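Local coordinates for 4-alpha-glucanotransferase (PDB 5B68), which is an amylomaltase-family enzyme that joins an N-terminal beta-sandwich domain to a larger TIM-barrel domain, at residues L73-V78 / L435-Y440; P88-D93 / W128-F133; G94-V99 / K149-S154. All coordinates share one frame; numbering follows the deposited sequence. Where two conformers were deposited one is given.

Contact 1 (L73-V78 / L435-Y440); sequences LPPSVV and LAEEGY
Ser76 and Pro75 press against the last turn of the short helix that ends at Glu437. The tight spot is at Ser76: its hydroxyl donates to Ala436 O, with OG 2.8 Å from that oxygen. A chi1 of 51° puts Ser76 OG in the crowded position between the backbone N and the carbonyl carbon, and from there it also meets the edge of the Tyr440 ring, 3.6 Å from Tyr440 CE2. Ala436 O is gripped twice, because Gly439 N bonds it as well, from the opposite face of the carbonyl plane. A small hydroxyl residue suits this place, since it can donate to the helix-end carbonyl and still fit beside the tyrosine edge. Beside it the ring of Pro75 lies on the helix, its CB 4.1 Å from Ala436 CB and 3.8 Å from Glu437 CG. Tyr440 also packs on Ala489, Leu490 and Ile493 of helix 487-500.

Toward solvent the contact is looser. A water lies 2.9 Å from Pro75 O and 2.7 Å from Glu437 O, while the exposed Glu437 carries its carboxylate off to a salt bridge with Arg71.

Back in the buried part, Gly439, with a phi of 71° that suits a residue lacking CB, is the C-prime residue of a Schellman motif: Tyr440 N returns to Leu435 O and Gly439 N to Ala436 O, ending the helix where the beta-sandwich domain meets it.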
ATOM      1  N   LEU A  73      15.499   6.287 -27.436  1.00 18.29           N
ATOM      2  CA  LEU A  73      14.453   5.343 -27.145  1.00 17.01           C
ATOM      3  C   LEU A  73      13.430   6.020 -26.240  1.00 16.09           C
ATOM      4  O   LEU A  73      13.747   7.034 -25.606  1.00 17.65           O
ATOM      5  CB  LEU A  73      14.986   4.117 -26.427  1.00 17.52           C
ATOM      6  CG  LEU A  73      15.763   3.130 -27.347  1.00 18.01           C
ATOM      7  CD1 LEU A  73      16.564   2.180 -26.561  1.00 18.76           C
ATOM      8  CD2 LEU A  73      14.793   2.399 -28.279  1.00 19.23           C
ATOM      9  N   PRO A  74      12.273   5.392 -26.081  1.00 17.38           N
ATOM     10  CA  PRO A  74      11.334   5.942 -25.108  1.00 16.32           C
ATOM     11  C   PRO A  74      11.922   5.810 -23.703  1.00 16.54           C
ATOM     12  O   PRO A  74      12.899   5.053 -23.461  1.00 16.34           O
ATOM     13  CB  PRO A  74      10.072   5.097 -25.290  1.00 17.28           C
ATOM     14  CG  PRO A  74      10.222   4.532 -26.656  1.00 17.01           C
ATOM     15  CD  PRO A  74      11.674   4.310 -26.878  1.00 17.22           C
ATOM     16  N   PRO A  75      11.340   6.556 -22.750  1.00 19.36           N
ATOM     17  CA  PRO A  75      11.815   6.391 -21.343  1.00 18.72           C
ATOM     18  C   PRO A  75      11.809   4.933 -20.924  1.00 17.82           C
ATOM     19  O   PRO A  75      12.780   4.472 -20.334  1.00 18.61           O
ATOM     20  CB  PRO A  75      10.740   7.159 -20.529  1.00 19.58           C
ATOM     21  CG  PRO A  75      10.158   8.117 -21.496  1.00 20.35           C
ATOM     22  CD  PRO A  75      10.202   7.515 -22.873  1.00 20.95           C
ATOM     23  N   SER A  76      10.701   4.226 -21.253  1.00 16.04           N
ATOM     24  CA  SER A  76      10.594   2.758 -21.200  1.00 16.60           C
ATOM     25  C   SER A  76       9.382   2.364 -22.067  1.00 17.12           C
ATOM     26  O   SER A  76       8.629   3.231 -22.475  1.00 18.82           O
ATOM     27  CB  SER A  76      10.491   2.237 -19.794  1.00 18.36           C
ATOM     28  OG  SER A  76       9.467   2.924 -19.060  1.00 18.44           O
ATOM     29  N   VAL A  77       9.193   1.065 -22.291  1.00 18.41           N
ATOM     30  CA  VAL A  77       8.092   0.559 -23.075  1.00 17.80           C
ATOM     31  C   VAL A  77       7.432  -0.577 -22.322  1.00 19.42           C
ATOM     32  O   VAL A  77       8.109  -1.531 -21.901  1.00 19.11           O
ATOM     33  CB  VAL A  77       8.628   0.020 -24.411  1.00 16.60           C
ATOM     34  CG1 VAL A  77       7.489  -0.668 -25.174  1.00 18.19           C
ATOM     35  CG2 VAL A  77       9.320   1.123 -25.223  1.00 17.36           C
ATOM     36  N   VAL A  78       6.129  -0.434 -22.071  1.00 20.95           N
ATOM     37  CA  VAL A  78       5.379  -1.431 -21.323  1.00 18.26           C
ATOM     38  C   VAL A  78       4.265  -1.951 -22.241  1.00 18.30           C
ATOM     39  O   VAL A  78       3.580  -1.136 -22.824  1.00 19.79           O
ATOM     40  CB  VAL A  78       4.740  -0.820 -20.033  1.00 18.48           C
ATOM     41  CG1 VAL A  78       4.066  -1.929 -19.248  1.00 21.95           C
ATOM     42  CG2 VAL A  78       5.828  -0.222 -19.145  1.00 19.96           C
ATOM     43  N   LEU A 435      10.143   8.407 -13.202  1.00 18.20           N
ATOM     44  CA  LEU A 435       9.945   7.039 -12.798  1.00 17.52           C
ATOM     45  C   LEU A 435      10.005   6.161 -14.069  1.00 17.68           C
ATOM     46  O   LEU A 435      10.565   5.124 -14.033  1.00 17.63           O
ATOM     47  CB  LEU A 435       8.586   6.840 -12.087  1.00 18.86           C
ATOM     48  CG  LEU A 435       8.331   5.401 -11.593  1.00 17.42           C
ATOM     49  CD1 LEU A 435       9.375   4.821 -10.681  1.00 19.67           C
ATOM     50  CD2 LEU A 435       6.972   5.307 -11.000  1.00 18.91           C
ATOM     51  N   ALA A 436       9.376   6.610 -15.159  1.00 17.47           N
ATOM     52  CA  ALA A 436       9.351   5.851 -16.412  1.00 16.70           C
ATOM     53  C   ALA A 436      10.766   5.797 -17.057  1.00 17.00           C
ATOM     54  O   ALA A 436      11.145   4.748 -17.693  1.00 18.48           O
ATOM     55  CB  ALA A 436       8.313   6.443 -17.334  1.00 19.49           C
ATOM     56  N   GLU A 437      11.526   6.867 -16.913  1.00 16.61           N
ATOM     57  CA  GLU A 437      12.902   6.932 -17.403  1.00 18.46           C
ATOM     58  C   GLU A 437      13.786   5.940 -16.689  1.00 19.53           C
ATOM     59  O   GLU A 437      14.762   5.481 -17.232  1.00 19.05           O
ATOM     60  CB  GLU A 437      13.478   8.332 -17.293  1.00 18.15           C
ATOM     61  CG  GLU A 437      12.827   9.290 -18.253  1.00 18.09           C
ATOM     62  CD  GLU A 437      13.355  10.699 -18.140  1.00 24.37           C
ATOM     63  OE1 GLU A 437      13.831  11.076 -17.073  1.00 26.45           O
ATOM     64  OE2 GLU A 437      13.289  11.424 -19.126  1.00 24.87           O
ATOM     65  N   GLU A 438      13.440   5.653 -15.447  1.00 18.10           N
ATOM     66  CA  GLU A 438      14.165   4.687 -14.653  1.00 18.97           C
ATOM     67  C   GLU A 438      13.587   3.291 -14.829  1.00 18.30           C
ATOM     68  O   GLU A 438      13.887   2.418 -14.084  1.00 19.25           O
ATOM     69  CB  GLU A 438      14.179   5.062 -13.184  1.00 23.12           C
ATOM     70  CG  GLU A 438      15.035   6.260 -12.891  1.00 27.08           C
ATOM     71  CD  GLU A 438      16.498   6.028 -13.176  1.00 30.47           C
ATOM     72  OE1 GLU A 438      17.037   4.976 -12.831  1.00 37.00           O
ATOM     73  OE2 GLU A 438      17.111   6.922 -13.736  1.00 44.62           O
ATOM     74  N   GLY A 439      12.707   3.123 -15.795  1.00 17.44           N
ATOM     75  CA  GLY A 439      12.219   1.805 -16.131  1.00 17.42           C
ATOM     76  C   GLY A 439      11.297   1.206 -15.096  1.00 15.81           C
ATOM     77  O   GLY A 439      11.110   0.033 -15.042  1.00 16.30           O
ATOM     78  N   TYR A 440      10.741   2.063 -14.272  1.00 15.52           N
ATOM     79  CA  TYR A 440       9.830   1.702 -13.194  1.00 17.18           C
ATOM     80  C   TYR A 440      10.506   0.777 -12.152  1.00 18.60           C
ATOM     81  O   TYR A 440       9.827   0.037 -11.415  1.00 18.59           O
ATOM     82  CB  TYR A 440       8.529   1.110 -13.734  1.00 16.70           C
ATOM     83  CG  TYR A 440       7.685   2.115 -14.443  1.00 18.01           C
ATOM     84  CD1 TYR A 440       6.734   2.891 -13.727  1.00 17.10           C
ATOM     85  CD2 TYR A 440       7.761   2.302 -15.828  1.00 17.51           C
ATOM     86  CE1 TYR A 440       5.992   3.868 -14.349  1.00 18.51           C
ATOM     87  CE2 TYR A 440       6.975   3.236 -16.467  1.00 17.68           C
ATOM     88  CZ  TYR A 440       6.108   4.083 -15.708  1.00 18.41           C
ATOM     89  OH  TYR A 440       5.285   5.006 -16.242  1.00 19.39           O
TER
HETATM   90  O   HOH W   1      15.330   5.701 -19.866  1.00 29.40           O

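Contact 2 (P88-D93 / W128-F133); sequences PVHVHD and WGEASF
Val89 and Ala131 form a hydrogen-bonded antiparallel pair: Val89 N is 2.9 Å from Ala131 O, and Ala131 N returns to Val89 O. Two residues on, Val91 and Gly129 repeat the pattern, with the bond from Gly129 N to Val91 O nearly straight at 173° and 2.9 Å long. Glycine suits this place, as a CB would lie tight against Asp93 OD1. Between these pairs, in the non-hydrogen-bonded pair His90-Glu130, the side chains run alongside each other, His90 ND1 lying 3.7 Å from Glu130 CB. On the other face, Val89 leans its CG2 on Phe133 CD1 at 3.8 Å. At the strand end His92 turns a ring edge onto the face of Trp128, a T-shaped stack with planes at 80°. Trp128 CG is anti to its carbonyl carbon (chi1 -75°), which swings the indole back over the neighbouring strand and brings Trp128 CZ3, at the ring edge, to 3.6 Å from His90 O.

Further out, Arg127 pairs with Asp93, and Phe69 of helix 54-69 packs on Trp128, Glu130 and His90. Glu130 lays CB and CG along the His90 ring while OE1 is held by Asn116 and Thr118, consistent with strands joined chiefly by main-chain bonds and side-chain packing.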
ATOM      1  N   PRO A  88       8.676   4.552 -31.183  1.00 19.02           N
ATOM      2  CA  PRO A  88       9.566   5.449 -31.911  1.00 19.80           C
ATOM      3  C   PRO A  88      10.997   5.348 -31.456  1.00 20.32           C
ATOM      4  O   PRO A  88      11.279   5.113 -30.296  1.00 18.68           O
ATOM      5  CB  PRO A  88       8.981   6.848 -31.645  1.00 21.20           C
ATOM      6  CG  PRO A  88       8.444   6.684 -30.255  1.00 19.03           C
ATOM      7  CD  PRO A  88       7.938   5.285 -30.139  1.00 18.60           C
ATOM      8  N   VAL A  89      11.906   5.453 -32.405  1.00 20.14           N
ATOM      9  CA  VAL A  89      13.336   5.616 -32.163  1.00 18.62           C
ATOM     10  C   VAL A  89      13.783   6.920 -32.877  1.00 19.83           C
ATOM     11  O   VAL A  89      13.282   7.222 -33.975  1.00 20.54           O
ATOM     12  CB  VAL A  89      14.062   4.411 -32.745  1.00 21.85           C
ATOM     13  CG1 VAL A  89      15.554   4.624 -32.907  1.00 25.30           C
ATOM     14  CG2 VAL A  89      13.844   3.169 -31.874  1.00 24.03           C
ATOM     15  N   HIS A  90      14.669   7.696 -32.259  1.00 20.07           N
ATOM     16  CA  HIS A  90      15.240   8.888 -32.844  1.00 20.64           C
ATOM     17  C   HIS A  90      16.739   8.703 -32.960  1.00 21.58           C
ATOM     18  O   HIS A  90      17.417   8.345 -31.982  1.00 20.90           O
ATOM     19  CB  HIS A  90      14.918  10.104 -32.013  1.00 20.13           C
ATOM     20  CG  HIS A  90      13.451  10.334 -31.876  1.00 21.33           C
ATOM     21  ND1 HIS A  90      12.677  10.773 -32.929  1.00 25.54           N
ATOM     22  CD2 HIS A  90      12.598  10.050 -30.881  1.00 18.74           C
ATOM     23  CE1 HIS A  90      11.416  10.848 -32.550  1.00 20.87           C
ATOM     24  NE2 HIS A  90      11.335  10.385 -31.323  1.00 24.15           N
ATOM     25  N   VAL A  91      17.266   8.928 -34.172  1.00 21.88           N
ATOM     26  CA  VAL A  91      18.722   8.874 -34.445  1.00 21.32           C
ATOM     27  C   VAL A  91      19.139  10.108 -35.282  1.00 22.70           C
ATOM     28  O   VAL A  91      18.292  10.742 -35.938  1.00 20.05           O
ATOM     29  CB  VAL A  91      19.141   7.601 -35.200  1.00 20.59           C
ATOM     30  CG1 VAL A  91      18.978   6.372 -34.356  1.00 23.63           C
ATOM     31  CG2 VAL A  91      18.377   7.458 -36.519  1.00 21.86           C
ATOM     32  N   HIS A  92      20.436  10.448 -35.281  1.00 24.58           N
ATOM     33  CA  HIS A  92      20.924  11.483 -36.222  1.00 26.06           C
ATOM     34  C   HIS A  92      20.552  11.031 -37.662  1.00 24.93           C
ATOM     35  O   HIS A  92      20.738   9.891 -38.016  1.00 25.76           O
ATOM     36  CB  HIS A  92      22.419  11.607 -36.134  1.00 27.00           C
ATOM     37  CG  HIS A  92      22.915  12.150 -34.840  1.00 28.66           C
ATOM     38  ND1 HIS A  92      22.116  12.316 -33.725  1.00 31.25           N
ATOM     39  CD2 HIS A  92      24.161  12.511 -34.457  1.00 27.71           C
ATOM     40  CE1 HIS A  92      22.854  12.760 -32.714  1.00 28.30           C
ATOM     41  NE2 HIS A  92      24.094  12.886 -33.136  1.00 31.43           N
ATOM     42  N   ASP A  93      19.962  11.910 -38.430  1.00 29.45           N
ATOM     43  CA  ASP A  93      19.412  11.546 -39.730  1.00 29.85           C
ATOM     44  C   ASP A  93      20.509  10.959 -40.651  1.00 31.99           C
ATOM     45  O   ASP A  93      21.604  11.465 -40.698  1.00 29.39           O
ATOM     46  CB  ASP A  93      18.722  12.739 -40.349  1.00 32.11           C
ATOM     47  CG  ASP A  93      17.958  12.399 -41.615  1.00 35.93           C
ATOM     48  OD1 ASP A  93      17.183  11.416 -41.676  1.00 38.61           O
ATOM     49  OD2 ASP A  93      18.068  13.197 -42.528  1.00 38.51           O
ATOM     50  N   TRP A 128      17.772  15.341 -36.955  1.00 24.94           N
ATOM     51  CA  TRP A 128      17.306  14.102 -36.358  1.00 22.31           C
ATOM     52  C   TRP A 128      16.194  13.501 -37.186  1.00 21.72           C
ATOM     53  O   TRP A 128      15.404  14.205 -37.752  1.00 22.12           O
ATOM     54  CB  TRP A 128      16.744  14.344 -34.957  1.00 20.77           C
ATOM     55  CG  TRP A 128      17.767  14.595 -33.884  1.00 20.69           C
ATOM     56  CD1 TRP A 128      18.357  15.778 -33.594  1.00 22.27           C
ATOM     57  CD2 TRP A 128      18.295  13.647 -32.951  1.00 19.55           C
ATOM     58  NE1 TRP A 128      19.234  15.633 -32.564  1.00 23.95           N
ATOM     59  CE2 TRP A 128      19.214  14.333 -32.143  1.00 22.41           C
ATOM     60  CE3 TRP A 128      18.086  12.291 -32.720  1.00 19.28           C
ATOM     61  CZ2 TRP A 128      19.918  13.709 -31.122  1.00 21.38           C
ATOM     62  CZ3 TRP A 128      18.796  11.677 -31.717  1.00 21.23           C
ATOM     63  CH2 TRP A 128      19.690  12.388 -30.920  1.00 21.82           C
ATOM     64  N   GLY A 129      16.157  12.183 -37.251  1.00 23.22           N
ATOM     65  CA  GLY A 129      15.039  11.489 -37.873  1.00 21.07           C
ATOM     66  C   GLY A 129      14.371  10.563 -36.890  1.00 23.35           C
ATOM     67  O   GLY A 129      14.944  10.240 -35.882  1.00 20.81           O
ATOM     68  N   GLU A 130      13.200  10.078 -37.275  1.00 20.66           N
ATOM     69  CA  GLU A 130      12.420   9.164 -36.496  1.00 22.41           C
ATOM     70  C   GLU A 130      12.168   7.882 -37.285  1.00 23.32           C
ATOM     71  O   GLU A 130      11.804   7.960 -38.452  1.00 27.02           O
ATOM     72  CB  GLU A 130      11.105   9.835 -36.160  1.00 23.33           C
ATOM     73  CG  GLU A 130      10.238   9.037 -35.188  1.00 23.89           C
ATOM     74  CD  GLU A 130       8.982   9.763 -34.763  1.00 25.52           C
ATOM     75  OE1 GLU A 130       7.882   9.406 -35.245  1.00 24.20           O
ATOM     76  OE2 GLU A 130       9.053  10.709 -33.990  1.00 23.40           O
ATOM     77  N   ALA A 131      12.253   6.727 -36.632  1.00 19.79           N
ATOM     78  CA  ALA A 131      11.820   5.421 -37.186  1.00 20.42           C
ATOM     79  C   ALA A 131      10.885   4.731 -36.211  1.00 22.30           C
ATOM     80  O   ALA A 131      10.794   5.131 -35.064  1.00 21.43           O
ATOM     81  CB  ALA A 131      13.039   4.586 -37.461  1.00 22.09           C
ATOM     82  N   SER A 132      10.092   3.795 -36.702  1.00 22.49           N
ATOM     83  CA  SER A 132       9.196   2.984 -35.862  1.00 21.43           C
ATOM     84  C   SER A 132       9.561   1.544 -35.901  1.00 20.39           C
ATOM     85  O   SER A 132       9.941   0.949 -36.977  1.00 19.57           O
ATOM     86  CB  SER A 132       7.713   3.167 -36.213  1.00 20.94           C
ATOM     87  OG  SER A 132       7.189   4.468 -35.913  1.00 21.95           O
ATOM     88  N   PHE A 133       9.532   0.907 -34.740  1.00 19.82           N
ATOM     89  CA  PHE A 133       9.793  -0.534 -34.653  1.00 19.20           C
ATOM     90  C   PHE A 133       8.677  -1.198 -33.839  1.00 22.08           C
ATOM     91  O   PHE A 133       7.997  -0.552 -33.034  1.00 23.60           O
ATOM     92  CB  PHE A 133      11.145  -0.868 -34.044  1.00 20.79           C
ATOM     93  CG  PHE A 133      12.304  -0.376 -34.858  1.00 20.69           C
ATOM     94  CD1 PHE A 133      12.737   0.928 -34.699  1.00 21.53           C
ATOM     95  CD2 PHE A 133      12.920  -1.169 -35.796  1.00 22.04           C
ATOM     96  CE1 PHE A 133      13.771   1.432 -35.455  1.00 25.28           C
ATOM     97  CE2 PHE A 133      13.983  -0.685 -36.552  1.00 21.95           C
ATOM     98  CZ  PHE A 133      14.429   0.612 -36.375  1.00 21.34           C
TER

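Contact 3 (G94-V99 / K149-S154); sequences GSPADV and KSNERS. With SO4 (sulfate ion), chain M.
Ser95 meets the tip of a beta hairpin, whose strands 142-150 and 153-162 are joined by a type II' turn from Ser150 to Arg153. Its OG, which bonds His92 O, lies 2.9 Å from Ser150 OG and takes a weak bond from Arg153 NH2. The same guanidinium meets a sulfate ion edge-on, Arg153 NH2 reaching sulfate O3 at 2.8 Å and Arg153 NH1 sulfate O4 at 2.9 Å; Asn151 ND2 also donates to O3, so the turn offers amide and arginine donors to the anion, probably taken from the crystallisation liquor.

Next, the Pro96 and Asn151 side chains cross at about a right angle, with Pro96 CD 3.4 Å from Asn151 OD1. Pro96 O accepts from Ser150 OG at 2.6 Å, in the carbonyl plane; a chi1 of -177°, with Ser150 OG anti to the backbone N, carries the hydroxyl there. Serine suits the spot because its short side chain ends in a donor.

Ala97 turns its methyl away from the hairpin and packs on Val91 and Phe133. At Asp98 the strand proper begins: its N bonds Lys149 O, and Lys149 N bonds Asp98 O at 2.8 Å, an antiparallel hydrogen-bonded pair. The long Lys149 chain runs extended until chi4 turns it, and Lys149 NZ ends 3.2 Å from Asn151 O.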
ATOM      1  N   GLY A  94      20.263   9.766 -41.171  1.00 30.71           N
ATOM      2  CA  GLY A  94      21.265   9.076 -41.958  1.00 31.91           C
ATOM      3  C   GLY A  94      22.214   8.178 -41.212  1.00 33.32           C
ATOM      4  O   GLY A  94      22.977   7.479 -41.841  1.00 30.80           O
ATOM      5  N   SER A  95      22.154   8.130 -39.870  1.00 30.74           N
ATOM      6  CA  SER A  95      22.950   7.162 -39.128  1.00 26.70           C
ATOM      7  C   SER A  95      22.059   5.899 -38.860  1.00 25.61           C
ATOM      8  O   SER A  95      20.807   5.990 -39.051  1.00 26.53           O
ATOM      9  CB  SER A  95      23.491   7.858 -37.840  1.00 31.14           C
ATOM     10  OG  SER A  95      22.406   8.068 -36.935  1.00 31.44           O
ATOM     11  N   PRO A  96      22.664   4.758 -38.445  1.00 21.67           N
ATOM     12  CA  PRO A  96      21.958   3.483 -38.214  1.00 23.52           C
ATOM     13  C   PRO A  96      20.982   3.625 -37.056  1.00 24.37           C
ATOM     14  O   PRO A  96      21.248   4.446 -36.117  1.00 23.38           O
ATOM     15  CB  PRO A  96      23.044   2.542 -37.841  1.00 24.96           C
ATOM     16  CG  PRO A  96      24.293   3.105 -38.430  1.00 25.29           C
ATOM     17  CD  PRO A  96      24.130   4.562 -38.283  1.00 25.18           C
ATOM     18  N   ALA A  97      19.864   2.899 -37.183  1.00 24.02           N
ATOM     19  CA  ALA A  97      19.006   2.605 -36.055  1.00 22.75           C
ATOM     20  C   ALA A  97      18.963   1.084 -35.834  1.00 22.34           C
ATOM     21  O   ALA A  97      18.043   0.387 -36.253  1.00 27.44           O
ATOM     22  CB  ALA A  97      17.653   3.195 -36.279  1.00 21.62           C
ATOM     23  N   ASP A  98      20.030   0.545 -35.260  0.50 23.06           N
ATOM     24  CA  ASP A  98      20.070  -0.892 -34.978  0.50 23.72           C
ATOM     25  C   ASP A  98      19.428  -1.034 -33.598  0.50 22.30           C
ATOM     26  O   ASP A  98      19.874  -0.406 -32.648  0.50 21.54           O
ATOM     27  CB  ASP A  98      21.478  -1.464 -34.973  0.50 24.97           C
ATOM     28  CG  ASP A  98      22.217  -1.211 -36.274  0.50 27.58           C
ATOM     29  OD1 ASP A  98      21.530  -1.084 -37.288  0.50 28.56           O
ATOM     30  OD2 ASP A  98      23.472  -1.107 -36.253  0.50 27.89           O
ATOM     31  N   VAL A  99      18.359  -1.818 -33.551  1.00 22.59           N
ATOM     32  CA  VAL A  99      17.546  -2.043 -32.323  1.00 22.39           C
ATOM     33  C   VAL A  99      17.419  -3.545 -32.105  1.00 22.81           C
ATOM     34  O   VAL A  99      17.218  -4.300 -33.042  1.00 23.78           O
ATOM     35  CB  VAL A  99      16.129  -1.413 -32.407  1.00 22.23           C
ATOM     36  CG1 VAL A  99      15.336  -1.645 -31.094  1.00 22.00           C
ATOM     37  CG2 VAL A  99      16.200   0.073 -32.738  1.00 22.87           C
ATOM     38  N   LYS A 149      21.770   0.920 -31.015  1.00 24.31           N
ATOM     39  CA  LYS A 149      23.127   1.341 -31.427  1.00 27.34           C
ATOM     40  C   LYS A 149      23.007   2.171 -32.695  1.00 22.57           C
ATOM     41  O   LYS A 149      22.317   1.792 -33.647  1.00 22.91           O
ATOM     42  CB  LYS A 149      24.094   0.163 -31.596  1.00 29.54           C
ATOM     43  CG  LYS A 149      25.510   0.596 -31.906  1.00 34.77           C
ATOM     44  CD  LYS A 149      26.485  -0.576 -31.763  1.00 40.78           C
ATOM     45  CE  LYS A 149      27.900  -0.167 -32.124  1.00 40.66           C
ATOM     46  NZ  LYS A 149      27.916   0.233 -33.568  1.00 43.97           N
ATOM     47  N   SER A 150      23.646   3.343 -32.674  1.00 23.41           N
ATOM     48  CA  SER A 150      23.695   4.248 -33.798  1.00 24.06           C
ATOM     49  C   SER A 150      25.114   4.787 -33.947  1.00 25.32           C
ATOM     50  O   SER A 150      25.469   5.791 -33.335  1.00 22.88           O
ATOM     51  CB  SER A 150      22.662   5.340 -33.606  1.00 23.63           C
ATOM     52  OG  SER A 150      22.614   6.219 -34.714  1.00 20.88           O
ATOM     53  N   ASN A 151      25.933   4.057 -34.742  1.00 27.79           N
ATOM     54  CA  ASN A 151      27.402   4.262 -34.737  1.00 27.67           C
ATOM     55  C   ASN A 151      27.907   4.254 -33.328  1.00 27.88           C
ATOM     56  O   ASN A 151      27.684   3.260 -32.648  1.00 28.80           O
ATOM     57  CB  ASN A 151      27.788   5.473 -35.529  1.00 27.70           C
ATOM     58  CG  ASN A 151      27.409   5.329 -36.994  1.00 28.98           C
ATOM     59  OD1 ASN A 151      27.386   4.210 -37.504  1.00 30.93           O
ATOM     60  ND2 ASN A 151      27.026   6.465 -37.662  1.00 29.17           N
ATOM     61  N   GLU A 152      28.603   5.290 -32.877  1.00 28.78           N
ATOM     62  CA  GLU A 152      29.134   5.303 -31.530  1.00 34.95           C
ATOM     63  C   GLU A 152      28.132   5.782 -30.416  1.00 31.16           C
ATOM     64  O   GLU A 152      28.500   5.898 -29.247  1.00 28.95           O
ATOM     65  CB  GLU A 152      30.413   6.153 -31.481  1.00 41.77           C
ATOM     66  CG  GLU A 152      30.216   7.646 -31.291  1.00 45.99           C
ATOM     67  CD  GLU A 152      29.823   8.442 -32.542  1.00 53.68           C
ATOM     68  OE1 GLU A 152      29.636   7.870 -33.684  1.00 47.46           O
ATOM     69  OE2 GLU A 152      29.707   9.690 -32.339  1.00 53.99           O
ATOM     70  N   ARG A 153      26.909   6.120 -30.800  1.00 27.90           N
ATOM     71  CA  ARG A 153      25.883   6.451 -29.839  1.00 25.09           C
ATOM     72  C   ARG A 153      25.127   5.173 -29.484  1.00 25.25           C
ATOM     73  O   ARG A 153      24.903   4.258 -30.328  1.00 26.30           O
ATOM     74  CB  ARG A 153      24.950   7.493 -30.397  1.00 25.85           C
ATOM     75  CG  ARG A 153      25.600   8.822 -30.669  1.00 25.40           C
ATOM     76  CD  ARG A 153      24.670   9.807 -31.398  1.00 27.37           C
ATOM     77  NE  ARG A 153      24.379   9.386 -32.792  1.00 28.75           N
ATOM     78  CZ  ARG A 153      25.240   9.435 -33.806  1.00 32.00           C
ATOM     79  NH1 ARG A 153      26.473   9.911 -33.615  1.00 30.16           N
ATOM     80  NH2 ARG A 153      24.885   8.957 -35.024  1.00 29.69           N
ATOM     81  N   SER A 154      24.784   5.047 -28.206  1.00 24.08           N
ATOM     82  CA  SER A 154      24.008   3.912 -27.749  1.00 26.34           C
ATOM     83  C   SER A 154      22.948   4.389 -26.738  1.00 23.86           C
ATOM     84  O   SER A 154      23.071   5.446 -26.125  1.00 22.16           O
ATOM     85  CB  SER A 154      24.892   2.795 -27.191  1.00 29.68           C
ATOM     86  OG  SER A 154      25.530   3.225 -26.012  1.00 38.14           O
TER
HETATM   87  S   SO4 M 812      28.212   9.815 -36.708  1.00 70.81           S
HETATM   88  O1  SO4 M 812      28.974   8.625 -36.235  1.00 65.96           O
HETATM   89  O2  SO4 M 812      28.836  10.382 -37.917  1.00 68.35           O
HETATM   90  O3  SO4 M 812      26.797   9.431 -37.040  1.00 67.40           O
HETATM   91  O4  SO4 M 812      28.305  10.900 -35.698  1.00 73.62           O
HETATM   92  O   HOH W   2      25.455   1.408 -35.628  1.00 28.53           O

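Overall arrangement
From the N terminus the chain passes residues 73-78, whose partner in contact 1 comes only some 357 residues later, so this contact closes a very long loop and ties the N-terminal beta-sandwich domain to the 4-alpha-glucanotransferase (TIM-barrel clan) part of the chain. Inside that loop contact 2 pairs strand 86-92 with strand 126-134, closing a loop of 34 intervening residues, and contact 3 sets the start of strand 98-102 against the hairpin turn between 142-150 and 153-162, closing one of 49. Both are nested in contact 1, while contacts 2 and 3 cross. Their centres are about 10 Å apart, and they touch where Val91 meets Pro96. Contacts 1 and 2 join through Leu73 against Val89.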